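Long-range contact in Ras-associated and pleckstrin homology domains-containing protein 1 (Homo sapiens, PDB 4GN1), which mediates localized membrane signals, is implicated in regulating lamellipodial dynamics, and targets EVL and VASP to the leading edge: residues 26-31 against 62-67. Numbering follows the deposited sequence.
Sequences QTVRQV and FEDHEN
The first turn of helix 28-39 docks on the loop that leaves strand 58-61, and backbone N-H groups at the helix start supply most of the polar grip. Val28 N donates to Glu66 O at 2.8 Å, and Arg29 N reaches Asp64 O at 2.9 Å, a straighter bond (160°) on a lone pair in the carbonyl plane. Both acceptors belong to the type I turn Glu63-Glu66, which presents its carbonyls to the helix start. Thr27, the N-cap of helix 28-39, and Gln30 form a capping box, with Gln30 N bonded to Thr27 OG1 and Thr27 N to Gln30 OE1. Beside this cap, Thr27 CA lies 3.2 Å from Glu66 O in a CA-H...O contact.

Arg29 adds a salt bridge. Its chain bends at chi2 and chi3 (51° and 48°), folding the guanidinium back so that NH2 meets Asp64 OD2 at 2.8 Å from above the carboxylate plane, the two planes nearly perpendicular. Lys91 and Tyr92 also bind OD2, while Arg29 NH1 bridges to Asp33; the second cation would probably favour the ionised carboxylate.

On the inner side Val28 points into the loop: CG2 packs 3.8 Å from Phe62 CB, and CG1 lies 3.7 Å from Asp64 OD1. Leu49 touches both Val28 and Phe62, tying the pair to strand 47-53 of the Ras-associating domain. Helix against the sheet of that domain, with a strand-exit loop fastened to the capped helix start, fits its ubiquitin-like fold.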
loop_
_atom_site.group_PDB
_atom_site.type_symbol
_atom_site.label_atom_id
_atom_site.label_comp_id
_atom_site.label_asym_id
_atom_site.label_seq_id
_atom_site.Cartn_x
_atom_site.Cartn_y
_atom_site.Cartn_z
ATOM N N GLN A 26 16.511 10.169 8.077
ATOM C CA GLN A 26 15.720 9.243 8.869
ATOM C C GLN A 26 14.771 8.434 8.027
ATOM O O GLN A 26 14.187 8.942 7.074
ATOM C CB GLN A 26 14.950 9.976 9.969
ATOM C CG GLN A 26 15.830 10.365 11.150
ATOM C CD GLN A 26 15.078 11.165 12.195
ATOM O OE1 GLN A 26 14.281 12.033 11.863
ATOM N NE2 GLN A 26 15.325 10.872 13.451
ATOM N N THR A 27 14.630 7.167 8.385
ATOM C CA THR A 27 13.582 6.327 7.841
ATOM C C THR A 27 12.291 6.595 8.644
ATOM O O THR A 27 12.328 7.137 9.757
ATOM C CB THR A 27 13.921 4.848 8.055
ATOM O OG1 THR A 27 13.913 4.617 9.454
ATOM C CG2 THR A 27 15.314 4.475 7.485
ATOM N N VAL A 28 11.162 6.152 8.091
ATOM C CA VAL A 28 9.855 6.215 8.763
ATOM C C VAL A 28 9.907 5.462 10.096
ATOM O O VAL A 28 9.354 5.918 11.108
ATOM C CB VAL A 28 8.723 5.701 7.826
ATOM C CG1 VAL A 28 7.431 5.427 8.593
ATOM C CG2 VAL A 28 8.442 6.719 6.728
ATOM N N ARG A 29 10.591 4.322 10.081
ATOM C CA ARG A 29 10.846 3.514 11.282
ATOM C C ARG A 29 11.441 4.370 12.378
ATOM O O ARG A 29 10.915 4.413 13.481
ATOM C CB ARG A 29 11.767 2.316 10.960
ATOM C CG ARG A 29 12.417 1.614 12.158
ATOM C CD ARG A 29 11.419 1.228 13.260
ATOM N NE ARG A 29 10.234 0.551 12.728
ATOM C CZ ARG A 29 9.033 0.553 13.304
ATOM N NH1 ARG A 29 8.840 1.192 14.442
ATOM N NH2 ARG A 29 8.005 -0.090 12.735
ATOM N N GLN A 30 12.521 5.067 12.079
ATOM C CA GLN A 30 13.126 5.969 13.058
ATOM C C GLN A 30 12.203 7.074 13.559
ATOM O O GLN A 30 12.244 7.419 14.727
ATOM C CB GLN A 30 14.400 6.587 12.499
ATOM C CG GLN A 30 15.582 5.638 12.543
ATOM C CD GLN A 30 16.754 6.144 11.753
ATOM O OE1 GLN A 30 16.698 6.274 10.516
ATOM N NE2 GLN A 30 17.838 6.418 12.455
ATOM N N VAL A 31 11.404 7.634 12.660
ATOM C CA VAL A 31 10.444 8.669 12.992
ATOM C C VAL A 31 9.339 8.111 13.862
ATOM O O VAL A 31 8.985 8.718 14.863
ATOM C CB VAL A 31 9.861 9.291 11.704
ATOM C CG1 VAL A 31 8.581 10.070 11.975
ATOM C CG2 VAL A 31 10.939 10.126 11.002
ATOM N N PHE A 62 3.119 4.416 4.779
ATOM C CA PHE A 62 4.512 4.373 4.340
ATOM C C PHE A 62 5.095 3.048 4.743
ATOM O O PHE A 62 4.712 2.518 5.785
ATOM C CB PHE A 62 5.330 5.434 5.065
ATOM C CG PHE A 62 5.064 6.826 4.612
ATOM C CD1 PHE A 62 5.436 7.239 3.350
ATOM C CD2 PHE A 62 4.452 7.727 5.454
ATOM C CE1 PHE A 62 5.204 8.529 2.930
ATOM C CE2 PHE A 62 4.226 9.030 5.044
ATOM C CZ PHE A 62 4.611 9.430 3.783
ATOM N N GLU A 63 6.018 2.516 3.939
ATOM C CA GLU A 63 6.845 1.424 4.431
ATOM C C GLU A 63 7.953 2.017 5.312
ATOM O O GLU A 63 8.462 3.132 5.073
ATOM C CB GLU A 63 7.430 0.568 3.296
ATOM C CG GLU A 63 6.444 0.197 2.179
ATOM C CD GLU A 63 5.227 -0.610 2.642
ATOM O OE1 GLU A 63 4.185 -0.510 1.936
ATOM O OE2 GLU A 63 5.296 -1.364 3.660
ATOM N N ASP A 64 8.317 1.253 6.332
ATOM C CA ASP A 64 9.178 1.741 7.409
ATOM C C ASP A 64 10.605 2.057 7.013
ATOM O O ASP A 64 11.308 2.814 7.697
ATOM C CB ASP A 64 9.138 0.747 8.558
ATOM C CG ASP A 64 7.817 0.790 9.277
ATOM O OD1 ASP A 64 7.109 1.819 9.121
ATOM O OD2 ASP A 64 7.487 -0.202 9.974
ATOM N N HIS A 65 11.013 1.504 5.885
ATOM C CA HIS A 65 12.330 1.730 5.346
ATOM C C HIS A 65 12.460 2.986 4.552
ATOM O O HIS A 65 13.541 3.278 4.053
ATOM C CB HIS A 65 12.723 0.551 4.465
ATOM C CG HIS A 65 11.950 0.451 3.157
ATOM N ND1 HIS A 65 12.510 0.745 1.943
ATOM C CD2 HIS A 65 10.677 0.006 2.890
ATOM C CE1 HIS A 65 11.629 0.514 0.970
ATOM N NE2 HIS A 65 10.495 0.079 1.544
ATOM N N GLU A 66 11.369 3.724 4.391
ATOM C CA GLU A 66 11.355 4.836 3.452
ATOM C C GLU A 66 11.896 6.079 4.124
ATOM O O GLU A 66 11.616 6.326 5.317
ATOM C CB GLU A 66 9.934 5.114 2.932
ATOM C CG GLU A 66 9.390 4.019 2.037
ATOM C CD GLU A 66 8.129 4.436 1.311
ATOM O OE1 GLU A 66 8.238 5.233 0.322
ATOM O OE2 GLU A 66 7.048 3.940 1.708
ATOM N N ASN A 67 12.663 6.846 3.353
ATOM C CA ASN A 67 13.139 8.130 3.799
ATOM C C ASN A 67 11.926 9.079 3.817
ATOM O O ASN A 67 11.284 9.328 2.788
ATOM C CB ASN A 67 14.265 8.598 2.871
ATOM C CG ASN A 67 14.981 9.841 3.375
ATOM O OD1 ASN A 67 14.437 10.948 3.343
ATOM N ND2 ASN A 67 16.202 9.676 3.818
#